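Local coordinates for dehydrogenase (Chromobacterium violaceum, PDB 3Q2I), which binds NAD(H) and a UDP-N-acetylglucosaminuronic acid sugar, and probably oxidises that sugar on the route to 2,3-diacetamido-2,3-dideoxy-D-mannuronic acid, at residues A[85-89]-A[104-110]; A[167-172]-A[217-221]; A[187-192]-A[240-244]. One frame throughout, in Å; residues are numbered along the deposited sequence. Where two conformers were deposited one is given.

Contact 1 (A[85-89]-A[104-110]); sequences SGLHP and TEKPMAT. With NAI (1,4-dihydronicotinamide adenine dinucleotide), chain B.
His88, on helix 88-97, reaches into the loop that follows strand 101-104. Its CG lies anti to the carbonyl carbon (chi1 -56°), which turns the ring into this loop. CB meets Met108 O at 3.3 Å, a buried carbonyl oxygen that finds no hydrogen-bond partner. CG passes Thr104 OG1, whose side chain crosses that of the histidine at about a right angle. ND1 gives its proton to Pro107 O over 2.9 Å, in a bent bond of 141°. Thr104 OG1 is nearly as close to ND1 but lies at a poor angle for a bond; it donates instead to Glu105 O. CE1 points at the nicotinamide ribose, with NAI O3D 2.9 Å away. NE2 is hydrogen-bonded to Thr83 O, just before the segment.

The 104-110 segment leads out of the parallel Rossmann sheet, and a cis peptide bond precedes Pro107. This Glu-Lys-Pro motif is a hallmark of the family and places its groups on the cofactor. Lys106 O takes a 2.7 Å bond from NAI O2D. Ser85 OG shares a hydrogen bond with NAI O3D and also touches Pro107 CD. Glu105 OE2 receives the carboxamide N7N in a nearly straight bond of 170°, while its OE1 is held by His28 and His304. Farther from the cofactor, Pro89 CG presses on Ala109 CB at a tight 3.4 Å.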
loop_
_atom_site.group_PDB
_atom_site.type_symbol
_atom_site.label_atom_id
_atom_site.label_comp_id
_atom_site.label_asym_id
_atom_site.label_seq_id
_atom_site.Cartn_x
_atom_site.Cartn_y
_atom_site.Cartn_z
ATOM N N SER A 85 1.267 9.846 33.879
ATOM C CA SER A 85 0.124 9.766 32.978
ATOM C C SER A 85 -0.228 8.334 32.617
ATOM O O SER A 85 -1.421 7.973 32.596
ATOM C CB SER A 85 0.330 10.603 31.706
ATOM O OG SER A 85 0.786 11.909 32.087
ATOM N N GLY A 86 0.786 7.513 32.319
ATOM C CA GLY A 86 0.573 6.119 31.894
ATOM C C GLY A 86 -0.009 5.206 32.967
ATOM O O GLY A 86 -0.433 4.076 32.702
ATOM N N LEU A 87 -0.024 5.706 34.221
ATOM C CA LEU A 87 -0.709 4.985 35.283
ATOM C C LEU A 87 -2.183 5.355 35.458
ATOM O O LEU A 87 -2.927 4.585 36.056
ATOM C CB LEU A 87 0.029 5.264 36.626
ATOM C CG LEU A 87 1.415 4.616 36.711
ATOM C CD1 LEU A 87 1.936 5.016 38.096
ATOM C CD2 LEU A 87 1.408 3.128 36.534
ATOM N N HIS A 88 -2.629 6.436 34.845
ATOM C CA HIS A 88 -4.029 6.867 35.067
ATOM C C HIS A 88 -5.012 5.756 34.710
ATOM O O HIS A 88 -6.009 5.562 35.362
ATOM C CB HIS A 88 -4.426 8.162 34.343
ATOM C CG HIS A 88 -3.552 9.337 34.671
ATOM N ND1 HIS A 88 -3.478 10.456 33.877
ATOM C CD2 HIS A 88 -2.688 9.550 35.696
ATOM C CE1 HIS A 88 -2.663 11.344 34.423
ATOM N NE2 HIS A 88 -2.159 10.803 35.517
ATOM N N PRO A 89 -4.835 5.072 33.565
ATOM C CA PRO A 89 -5.873 4.099 33.211
ATOM C C PRO A 89 -6.045 2.974 34.216
ATOM O O PRO A 89 -7.195 2.666 34.591
ATOM C CB PRO A 89 -5.411 3.607 31.794
ATOM C CG PRO A 89 -4.738 4.871 31.256
ATOM C CD PRO A 89 -3.875 5.293 32.459
ATOM N N THR A 104 -9.237 12.392 36.697
ATOM C CA THR A 104 -7.861 12.076 36.293
ATOM C C THR A 104 -7.220 13.337 35.739
ATOM O O THR A 104 -7.855 14.131 35.036
ATOM C CB THR A 104 -7.804 10.932 35.219
ATOM O OG1 THR A 104 -6.412 10.738 34.877
ATOM C CG2 THR A 104 -8.592 11.382 33.966
ATOM N N GLU A 105 -5.955 13.573 36.099
ATOM C CA GLU A 105 -5.177 14.571 35.397
ATOM C C GLU A 105 -5.035 14.176 33.904
ATOM O O GLU A 105 -5.273 13.023 33.553
ATOM C CB GLU A 105 -3.820 14.770 36.038
ATOM C CG GLU A 105 -3.825 15.979 37.002
ATOM C CD GLU A 105 -4.032 17.307 36.337
ATOM O OE1 GLU A 105 -4.242 18.339 37.042
ATOM O OE2 GLU A 105 -4.081 17.414 35.093
ATOM N N LYS A 106 -4.729 15.171 33.097
ATOM C CA LYS A 106 -4.470 14.948 31.665
ATOM C C LYS A 106 -3.050 14.442 31.522
ATOM O O LYS A 106 -2.178 14.647 32.370
ATOM C CB LYS A 106 -4.658 16.256 30.901
ATOM C CG LYS A 106 -3.644 17.350 31.290
ATOM C CD LYS A 106 -2.245 17.091 30.725
ATOM C CE LYS A 106 -1.489 18.374 30.408
ATOM N NZ LYS A 106 -0.053 18.150 29.920
ATOM N N PRO A 107 -2.745 13.798 30.394
ATOM C CA PRO A 107 -3.813 13.245 29.552
ATOM C C PRO A 107 -4.386 12.018 30.250
ATOM O O PRO A 107 -3.750 11.441 31.132
ATOM C CB PRO A 107 -3.042 12.783 28.305
ATOM C CG PRO A 107 -1.674 12.355 28.846
ATOM C CD PRO A 107 -1.391 13.331 30.043
ATOM N N MET A 108 -5.599 11.632 29.870
ATOM C CA MET A 108 -6.258 10.542 30.555
ATOM C C MET A 108 -5.551 9.202 30.404
ATOM O O MET A 108 -5.613 8.349 31.275
ATOM C CB MET A 108 -7.739 10.422 30.208
ATOM C CG MET A 108 -7.914 10.005 28.734
ATOM S SD MET A 108 -9.603 10.278 28.080
ATOM C CE MET A 108 -10.529 9.112 29.056
ATOM N N ALA A 109 -4.884 9.014 29.254
ATOM C CA ALA A 109 -4.135 7.786 28.998
ATOM C C ALA A 109 -3.022 8.114 28.021
ATOM O O ALA A 109 -3.008 9.220 27.468
ATOM C CB ALA A 109 -5.050 6.663 28.384
ATOM N N THR A 110 -2.123 7.149 27.812
ATOM C CA THR A 110 -1.031 7.339 26.834
ATOM C C THR A 110 -1.239 6.417 25.623
ATOM O O THR A 110 -0.451 6.472 24.677
ATOM C CB THR A 110 0.333 7.057 27.428
ATOM O OG1 THR A 110 0.391 5.725 27.972
ATOM C CG2 THR A 110 0.697 8.073 28.552
HETATM P PA NAI B . 5.462 14.145 39.442
HETATM O O1A NAI B . 6.528 13.220 39.018
HETATM O O2A NAI B . 5.853 15.539 40.104
HETATM O O5B NAI B . 4.425 13.487 40.436
HETATM C C5B NAI B . 4.689 12.120 40.582
HETATM C C4B NAI B . 3.947 11.625 41.815
HETATM O O4B NAI B . 3.283 10.360 41.646
HETATM C C3B NAI B . 5.222 11.369 42.620
HETATM O O3B NAI B . 5.141 11.990 43.910
HETATM C C2B NAI B . 5.416 9.844 42.578
HETATM O O2B NAI B . 6.105 9.305 43.700
HETATM C C1B NAI B . 3.923 9.440 42.571
HETATM N N9A NAI B . 3.692 8.067 42.188
HETATM C C8A NAI B . 4.272 7.397 41.138
HETATM N N7A NAI B . 3.756 6.202 41.073
HETATM C C5A NAI B . 2.750 6.060 42.000
HETATM C C6A NAI B . 1.879 5.023 42.396
HETATM N N6A NAI B . 1.860 3.798 41.763
HETATM N N1A NAI B . 1.037 5.248 43.419
HETATM C C2A NAI B . 1.054 6.410 44.039
HETATM N N3A NAI B . 1.847 7.433 43.730
HETATM C C4A NAI B . 2.728 7.261 42.720
HETATM O O3 NAI B . 4.574 14.476 38.161
HETATM P PN NAI B . 3.593 15.650 37.934
HETATM O O1N NAI B . 4.236 16.746 37.133
HETATM O O2N NAI B . 2.818 16.110 39.193
HETATM O O5D NAI B . 2.570 15.155 36.769
HETATM C C5D NAI B . 1.550 14.382 37.358
HETATM C C4D NAI B . 0.393 14.162 36.388
HETATM O O4D NAI B . -0.192 15.463 36.212
HETATM C C3D NAI B . 0.819 13.761 34.947
HETATM O O3D NAI B . -0.244 12.960 34.427
HETATM C C2D NAI B . 0.833 15.093 34.188
HETATM O O2D NAI B . 0.502 14.935 32.810
HETATM C C1D NAI B . -0.298 15.914 34.874
HETATM N N1N NAI B . -0.108 17.343 34.767
HETATM C C2N NAI B . -1.102 18.096 34.346
HETATM C C3N NAI B . -0.963 19.475 34.147
HETATM C C7N NAI B . -2.100 20.313 33.705
HETATM O O7N NAI B . -2.008 21.372 33.113
HETATM N N7N NAI B . -3.380 19.906 33.954
HETATM C C4N NAI B . 0.325 20.020 34.323
HETATM C C5N NAI B . 1.305 19.208 34.867
HETATM C C6N NAI B . 1.083 17.871 35.074
#

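Contact 2 (A[167-172]-A[217-221]); sequences RPQEYY and ARNIE. With HP7 ((2S,3S,4R,5R,6R)-5-acetamido-6-[[[(2R,3S,4R,5R)-5-(2,4-dioxopyrimidin-1-yl)-3,4-dihydroxy-oxolan-2-yl]methoxy-hydroxy-phosphoryl]oxy-hydroxy-phosphoryl]oxy-3,4-dihydroxy-oxane-2-carboxylic acid), chain C.
The Tyr172 ring is covered on both faces. Ile220 CD1 sits over one face, offset toward the rim and 4.0 Å from the ring centroid, in a CH-pi contact. Tyr171 CD2 lies over the centre of the opposite face. Ile220 CG2 packs nearer the ring's attachment, against Tyr172 CB and CG. The Arg218 guanidinium is turned 63° from this ring, with Tyr172 CE2 near its edge. Arg167 O lies at that edge too, in the guanidinium plane, and accepts a 2.7 Å bond from Arg218 NE. Arg218 NH2 adds a weak bond to the same oxygen.

Gln169 meets the backbone of Asn219 with both ends of its amide. OE1 takes the Asn219 N-H over 2.8 Å, nearly straight at 172°. NE2 gives to Asn219 O over 3.2 Å, from above the carbonyl plane, and also bonds Asp173. The bend at chi2 (68°) turns the amide to the loop.

On the substrate side, Arg167 NE and NH1 both bond O'P of the HP7 carboxylate, and O4C of HP7 lies over a guanidinium face. Arg167 CD covers a face of Tyr171, whose OH donates to HP7 O'Q over 2.7 Å. Each segment thus uses a side chain to hold the other's backbone, beside the residues that bind the UDP-sugar. The pairing of Arg167 with the sugar carboxylate is consistent with recognition of a uronic acid.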
loop_
_atom_site.group_PDB
_atom_site.type_symbol
_atom_site.label_atom_id
_atom_site.label_comp_id
_atom_site.label_asym_id
_atom_site.label_seq_id
_atom_site.Cartn_x
_atom_site.Cartn_y
_atom_site.Cartn_z
ATOM N N ARG A 167 12.083 23.135 27.123
ATOM C CA ARG A 167 12.212 22.157 28.203
ATOM C C ARG A 167 13.623 21.611 28.103
ATOM O O ARG A 167 14.012 21.025 27.092
ATOM C CB ARG A 167 11.246 20.965 28.080
ATOM C CG ARG A 167 9.788 21.334 28.129
ATOM C CD ARG A 167 9.421 21.957 29.467
ATOM N NE ARG A 167 7.991 22.220 29.598
ATOM C CZ ARG A 167 7.418 23.365 29.272
ATOM N NH1 ARG A 167 6.107 23.503 29.470
ATOM N NH2 ARG A 167 8.115 24.370 28.746
ATOM N N PRO A 168 14.455 21.856 29.136
ATOM C CA PRO A 168 15.838 21.413 29.065
ATOM C C PRO A 168 15.920 19.948 29.492
ATOM O O PRO A 168 14.937 19.416 30.014
ATOM C CB PRO A 168 16.535 22.316 30.119
ATOM C CG PRO A 168 15.420 22.523 31.149
ATOM C CD PRO A 168 14.185 22.718 30.299
ATOM N N GLN A 169 17.063 19.297 29.286
ATOM C CA GLN A 169 17.208 17.919 29.715
ATOM C C GLN A 169 16.806 17.694 31.189
ATOM O O GLN A 169 16.271 16.630 31.553
ATOM C CB GLN A 169 18.609 17.382 29.422
ATOM C CG GLN A 169 18.815 15.920 29.651
ATOM C CD GLN A 169 18.023 15.101 28.656
ATOM O OE1 GLN A 169 17.960 15.439 27.460
ATOM N NE2 GLN A 169 17.371 14.061 29.144
ATOM N N GLU A 170 17.124 18.649 32.058
ATOM C CA GLU A 170 16.911 18.424 33.493
ATOM C C GLU A 170 15.413 18.285 33.810
ATOM O O GLU A 170 15.035 17.582 34.749
ATOM C CB GLU A 170 17.529 19.558 34.336
ATOM C CG GLU A 170 16.981 20.942 34.034
ATOM C CD GLU A 170 17.182 21.950 35.162
ATOM O OE1 GLU A 170 16.647 23.083 35.046
ATOM O OE2 GLU A 170 17.876 21.618 36.150
ATOM N N TYR A 171 14.549 18.867 32.969
ATOM C CA TYR A 171 13.096 18.668 33.110
ATOM C C TYR A 171 12.713 17.193 32.975
ATOM O O TYR A 171 11.951 16.639 33.780
ATOM C CB TYR A 171 12.388 19.552 32.059
ATOM C CG TYR A 171 10.949 19.160 31.819
ATOM C CD1 TYR A 171 9.924 19.647 32.618
ATOM C CD2 TYR A 171 10.613 18.222 30.841
ATOM C CE1 TYR A 171 8.606 19.265 32.443
ATOM C CE2 TYR A 171 9.310 17.825 30.667
ATOM C CZ TYR A 171 8.314 18.352 31.439
ATOM O OH TYR A 171 7.023 17.954 31.251
ATOM N N TYR A 172 13.178 16.551 31.904
ATOM C CA TYR A 172 12.905 15.135 31.682
ATOM C C TYR A 172 13.605 14.222 32.683
ATOM O O TYR A 172 13.078 13.206 33.060
ATOM C CB TYR A 172 13.324 14.738 30.267
ATOM C CG TYR A 172 12.628 15.585 29.219
ATOM C CD1 TYR A 172 11.363 15.207 28.736
ATOM C CD2 TYR A 172 13.230 16.710 28.656
ATOM C CE1 TYR A 172 10.726 15.950 27.786
ATOM C CE2 TYR A 172 12.590 17.451 27.665
ATOM C CZ TYR A 172 11.319 17.057 27.251
ATOM O OH TYR A 172 10.735 17.803 26.263
ATOM N N ALA A 217 16.942 16.794 19.886
ATOM C CA ALA A 217 18.033 17.206 20.805
ATOM C C ALA A 217 17.990 16.516 22.139
ATOM O O ALA A 217 19.036 16.252 22.719
ATOM C CB ALA A 217 18.034 18.677 21.042
ATOM N N ARG A 218 16.817 16.260 22.701
ATOM C CA ARG A 218 16.802 15.709 24.059
ATOM C C ARG A 218 17.106 14.222 24.104
ATOM O O ARG A 218 16.931 13.509 23.114
ATOM C CB ARG A 218 15.468 16.016 24.734
ATOM C CG ARG A 218 15.243 17.499 24.828
ATOM C CD ARG A 218 16.154 18.165 25.905
ATOM N NE ARG A 218 15.961 19.603 25.808
ATOM C CZ ARG A 218 16.745 20.436 25.128
ATOM N NH1 ARG A 218 17.858 19.969 24.557
ATOM N NH2 ARG A 218 16.462 21.734 25.100
ATOM N N ASN A 219 17.610 13.760 25.245
ATOM C CA ASN A 219 17.894 12.361 25.452
ATOM C C ASN A 219 16.708 11.671 26.118
ATOM O O ASN A 219 16.656 11.460 27.340
ATOM C CB ASN A 219 19.184 12.224 26.280
ATOM C CG ASN A 219 20.405 12.659 25.482
ATOM O OD1 ASN A 219 20.575 12.250 24.330
ATOM N ND2 ASN A 219 21.264 13.487 26.090
ATOM N N ILE A 220 15.711 11.371 25.285
ATOM C CA ILE A 220 14.429 10.818 25.687
ATOM C C ILE A 220 13.954 10.007 24.476
ATOM O O ILE A 220 14.494 10.188 23.412
ATOM C CB ILE A 220 13.386 11.903 25.956
ATOM C CG1 ILE A 220 13.230 12.848 24.746
ATOM C CG2 ILE A 220 13.786 12.731 27.184
ATOM C CD1 ILE A 220 12.306 14.015 25.007
ATOM N N GLU A 221 12.952 9.180 24.668
ATOM C CA GLU A 221 12.499 8.383 23.520
ATOM C C GLU A 221 11.297 9.006 22.819
ATOM O O GLU A 221 11.100 8.716 21.648
ATOM C CB GLU A 221 12.254 6.956 23.963
ATOM C CG GLU A 221 10.945 6.871 24.702
ATOM C CD GLU A 221 10.588 5.436 25.009
ATOM O OE1 GLU A 221 9.885 5.239 26.033
ATOM O OE2 GLU A 221 11.015 4.544 24.203
HETATM N N1 HP7 C . 10.633 25.714 31.372
HETATM C C2 HP7 C . 11.785 26.148 30.862
HETATM O O2 HP7 C . 12.838 25.490 31.069
HETATM N N3 HP7 C . 11.854 27.287 30.166
HETATM C C4 HP7 C . 10.750 28.016 29.953
HETATM O O4 HP7 C . 10.884 29.105 29.345
HETATM C C5 HP7 C . 9.522 27.585 30.462
HETATM C C6 HP7 C . 9.498 26.404 31.193
HETATM P PA HP7 C . 5.888 25.705 33.376
HETATM P PB HP7 C . 3.259 24.701 33.488
HETATM O "O'P" HP7 C . 5.786 20.833 30.664
HETATM O "O'Q" HP7 C . 5.091 19.510 32.283
HETATM C "C1'" HP7 C . 2.845 23.534 31.177
HETATM O O1A HP7 C . 5.736 26.909 32.458
HETATM O O1B HP7 C . 2.797 26.022 32.921
HETATM C C1C HP7 C . 10.624 24.424 32.075
HETATM C "C2'" HP7 C . 1.577 23.031 30.464
HETATM N "N2'" HP7 C . 0.411 23.822 30.862
HETATM O O2A HP7 C . 5.952 25.844 34.872
HETATM O O2B HP7 C . 2.999 24.288 34.922
HETATM C C2C HP7 C . 10.910 24.546 33.566
HETATM O O2C HP7 C . 11.737 23.416 33.868
HETATM C "C3'" HP7 C . 1.320 21.564 30.781
HETATM O "O3'" HP7 C . 0.331 21.116 29.824
HETATM O O3A HP7 C . 4.800 24.565 33.068
HETATM O O3B HP7 C . 2.588 23.516 32.588
HETATM C C3C HP7 C . 9.550 24.307 34.201
HETATM O O3C HP7 C . 9.686 23.698 35.485
HETATM C "C4'" HP7 C . 2.593 20.722 30.599
HETATM O "O4'" HP7 C . 2.429 19.381 31.046
HETATM C C4C HP7 C . 8.842 23.361 33.236
HETATM O O4C HP7 C . 9.294 23.905 31.987
HETATM C "C5'" HP7 C . 3.661 21.334 31.528
HETATM O "O5'" HP7 C . 3.927 22.621 30.977
HETATM C C5C HP7 C . 7.343 23.551 33.321
HETATM O O5C HP7 C . 7.179 24.894 32.881
HETATM C "C6'" HP7 C . 4.920 20.502 31.510
HETATM C "C7'" HP7 C . -0.382 24.539 30.068
HETATM O "O7'" HP7 C . -0.343 24.579 28.831
HETATM C "C8'" HP7 C . -1.430 25.361 30.781
#

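Contact 3 (A[187-192]-A[240-244]); sequences AFMNQA and MNVTM. With HP7 ((2S,3S,4R,5R,6R)-5-acetamido-6-[[[(2R,3S,4R,5R)-5-(2,4-dioxopyrimidin-1-yl)-3,4-dihydroxy-oxolan-2-yl]methoxy-hydroxy-phosphoryl]oxy-hydroxy-phosphoryl]oxy-3,4-dihydroxy-oxane-2-carboxylic acid), chain C.
Val242 CG2 points into the centre of one face of the Phe188 ring. It stands 3.6 Å from the ring centroid and only 8° off the ring normal, a CH-pi contact made almost straight down. Val242 CG1 lies anti to the carbonyl carbon (chi1 -56°) and turns to Ala192 CB, which puts CG2 between the backbone N and the carbonyl carbon, over the ring. Met240 meets the same ring from another direction. Its extended chain and the phenylalanine side chain run past each other in opposite senses. Its SD lies at the ring edge, 5.3 Å from the centroid, in a Met-aromatic contact. Its CE goes on to Ala192 CB at 3.7 Å.

Here the short helix 187-191 packs across strand 237-243 of the mixed sheet in the C-terminal alpha/beta domain. The axes of the local segments cross at 74° and come within 9.1 Å. The helix contains a wider pi-type turn, with Ala192 N bonded to Ala187 O. Alternate strand residues Met240 and Val242 face the helix, and Met244 continues this side just past the strand.

Met244 bends at chi2 and crosses Gln191, so that its SD reaches Gln191 CB at 3.5 Å. Ala187 CB rests between Val242 CG2 and Met244 CG. On the substrate side of the helix, Asn190 OD1 accepts a 2.6 Å bond from HP7 O4'.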
loop_
_atom_site.group_PDB
_atom_site.type_symbol
_atom_site.label_atom_id
_atom_site.label_comp_id
_atom_site.label_asym_id
_atom_site.label_seq_id
_atom_site.Cartn_x
_atom_site.Cartn_y
_atom_site.Cartn_z
ATOM N N ALA A 187 6.148 16.020 23.195
ATOM C CA ALA A 187 5.725 17.407 23.019
ATOM C C ALA A 187 4.225 17.568 22.756
ATOM O O ALA A 187 3.588 18.532 23.218
ATOM C CB ALA A 187 6.566 18.097 21.965
ATOM N N PHE A 188 3.635 16.649 21.981
ATOM C CA PHE A 188 2.196 16.738 21.733
ATOM C C PHE A 188 1.330 16.228 22.885
ATOM O O PHE A 188 0.395 16.937 23.293
ATOM C CB PHE A 188 1.824 16.008 20.435
ATOM C CG PHE A 188 2.104 16.771 19.167
ATOM C CD1 PHE A 188 1.293 17.804 18.737
ATOM C CD2 PHE A 188 3.036 16.263 18.265
ATOM C CE1 PHE A 188 1.500 18.460 17.513
ATOM C CE2 PHE A 188 3.186 16.834 16.971
ATOM C CZ PHE A 188 2.483 17.997 16.658
ATOM N N MET A 189 1.630 15.044 23.414
ATOM C CA MET A 189 0.744 14.396 24.405
ATOM C C MET A 189 0.902 14.991 25.812
ATOM O O MET A 189 -0.111 15.051 26.534
ATOM C CB MET A 189 1.062 12.911 24.440
ATOM C CG MET A 189 0.340 12.092 25.537
ATOM S SD MET A 189 0.539 10.322 25.330
ATOM C CE MET A 189 -0.593 9.998 23.980
ATOM N N ASN A 190 2.117 15.399 26.131
ATOM C CA ASN A 190 2.337 16.078 27.428
ATOM C C ASN A 190 2.277 17.593 27.217
ATOM O O ASN A 190 1.226 18.202 27.422
ATOM C CB ASN A 190 3.659 15.673 28.082
ATOM C CG ASN A 190 3.866 16.436 29.400
ATOM O OD1 ASN A 190 3.360 17.535 29.529
ATOM N ND2 ASN A 190 4.485 15.823 30.389
ATOM N N GLN A 191 3.341 18.195 26.700
ATOM C CA GLN A 191 3.499 19.648 26.912
ATOM C C GLN A 191 2.444 20.504 26.252
ATOM O O GLN A 191 1.847 21.410 26.861
ATOM C CB GLN A 191 4.923 20.119 26.583
ATOM C CG GLN A 191 5.963 19.570 27.565
ATOM C CD GLN A 191 6.443 18.177 27.189
ATOM O OE1 GLN A 191 6.457 17.775 26.012
ATOM N NE2 GLN A 191 6.830 17.413 28.180
ATOM N N ALA A 192 2.131 20.175 25.000
ATOM C CA ALA A 192 1.156 20.948 24.259
ATOM C C ALA A 192 -0.273 20.382 24.268
ATOM O O ALA A 192 -1.081 20.743 23.406
ATOM C CB ALA A 192 1.675 21.117 22.811
ATOM N N MET A 240 -0.575 22.228 13.246
ATOM C CA MET A 240 -0.071 22.518 14.580
ATOM C C MET A 240 1.404 22.174 14.651
ATOM O O MET A 240 1.815 21.097 14.201
ATOM C CB MET A 240 -0.827 21.654 15.600
ATOM C CG MET A 240 -0.317 22.026 16.983
ATOM S SD MET A 240 -1.359 21.244 18.248
ATOM C CE MET A 240 -0.351 21.501 19.681
ATOM N N ASN A 241 2.198 23.137 15.134
ATOM C CA ASN A 241 3.662 23.006 15.148
ATOM C C ASN A 241 4.090 23.114 16.594
ATOM O O ASN A 241 3.594 24.012 17.324
ATOM C CB ASN A 241 4.284 24.209 14.441
ATOM C CG ASN A 241 3.829 24.328 13.030
ATOM O OD1 ASN A 241 3.961 23.389 12.248
ATOM N ND2 ASN A 241 3.242 25.466 12.683
ATOM N N VAL A 242 4.912 22.188 17.068
ATOM C CA VAL A 242 5.350 22.234 18.452
ATOM C C VAL A 242 6.854 21.976 18.555
ATOM O O VAL A 242 7.382 21.076 17.882
ATOM C CB VAL A 242 4.515 21.261 19.296
ATOM C CG1 VAL A 242 3.035 21.596 19.146
ATOM C CG2 VAL A 242 4.706 19.796 18.856
ATOM N N THR A 243 7.568 22.705 19.427
ATOM C CA THR A 243 8.885 22.214 19.808
ATOM C C THR A 243 9.135 22.608 21.244
ATOM O O THR A 243 8.573 23.617 21.674
ATOM C CB THR A 243 10.047 22.740 18.937
ATOM O OG1 THR A 243 11.286 22.115 19.333
ATOM C CG2 THR A 243 10.069 24.285 18.936
ATOM N N MET A 244 9.876 21.774 21.959
ATOM C CA MET A 244 10.358 22.093 23.331
ATOM C C MET A 244 11.809 22.567 23.262
ATOM O O MET A 244 12.494 22.632 24.299
ATOM C CB MET A 244 10.204 20.881 24.258
ATOM C CG MET A 244 8.770 20.473 24.516
ATOM S SD MET A 244 7.702 21.787 25.143
ATOM C CE MET A 244 6.442 21.954 23.883
HETATM N N1 HP7 C . 10.633 25.714 31.372
HETATM C C2 HP7 C . 11.785 26.148 30.862
HETATM O O2 HP7 C . 12.838 25.490 31.069
HETATM N N3 HP7 C . 11.854 27.287 30.166
HETATM C C4 HP7 C . 10.750 28.016 29.953
HETATM O O4 HP7 C . 10.884 29.105 29.345
HETATM C C5 HP7 C . 9.522 27.585 30.462
HETATM C C6 HP7 C . 9.498 26.404 31.193
HETATM P PA HP7 C . 5.888 25.705 33.376
HETATM P PB HP7 C . 3.259 24.701 33.488
HETATM O "O'P" HP7 C . 5.786 20.833 30.664
HETATM O "O'Q" HP7 C . 5.091 19.510 32.283
HETATM C "C1'" HP7 C . 2.845 23.534 31.177
HETATM O O1A HP7 C . 5.736 26.909 32.458
HETATM O O1B HP7 C . 2.797 26.022 32.921
HETATM C C1C HP7 C . 10.624 24.424 32.075
HETATM C "C2'" HP7 C . 1.577 23.031 30.464
HETATM N "N2'" HP7 C . 0.411 23.822 30.862
HETATM O O2A HP7 C . 5.952 25.844 34.872
HETATM O O2B HP7 C . 2.999 24.288 34.922
HETATM C C2C HP7 C . 10.910 24.546 33.566
HETATM O O2C HP7 C . 11.737 23.416 33.868
HETATM C "C3'" HP7 C . 1.320 21.564 30.781
HETATM O "O3'" HP7 C . 0.331 21.116 29.824
HETATM O O3A HP7 C . 4.800 24.565 33.068
HETATM O O3B HP7 C . 2.588 23.516 32.588
HETATM C C3C HP7 C . 9.550 24.307 34.201
HETATM O O3C HP7 C . 9.686 23.698 35.485
HETATM C "C4'" HP7 C . 2.593 20.722 30.599
HETATM O "O4'" HP7 C . 2.429 19.381 31.046
HETATM C C4C HP7 C . 8.842 23.361 33.236
HETATM O O4C HP7 C . 9.294 23.905 31.987
HETATM C "C5'" HP7 C . 3.661 21.334 31.528
HETATM O "O5'" HP7 C . 3.927 22.621 30.977
HETATM C C5C HP7 C . 7.343 23.551 33.321
HETATM O O5C HP7 C . 7.179 24.894 32.881
HETATM C "C6'" HP7 C . 4.920 20.502 31.510
HETATM C "C7'" HP7 C . -0.382 24.539 30.068
HETATM O "O7'" HP7 C . -0.343 24.579 28.831
HETATM C "C8'" HP7 C . -1.430 25.361 30.781
#

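Contacts 1 and 3 are buried and contact 2 only partly so; neighbouring subunits reach contacts 2 and 3 but not contact 1. Contact 1 belongs to the Rossmann part and mixes polar bonds with tight proline packing round the cofactor. Contacts 2 and 3 both lie in the C-terminal alpha/beta domain. Contact 2 relies largely on side chains bonding to backbone, contact 3 on apolar side chains without a hydrogen bond between its segments. Lys106 NZ bonds Asn190 O and so joins contacts 1 and 3. Contacts 2 and 3 meet where Arg167 N bonds Met244 O. Contacts 1 and 2 do not touch, yet residues of all three contacts hydrogen-bond the same UDP-sugar.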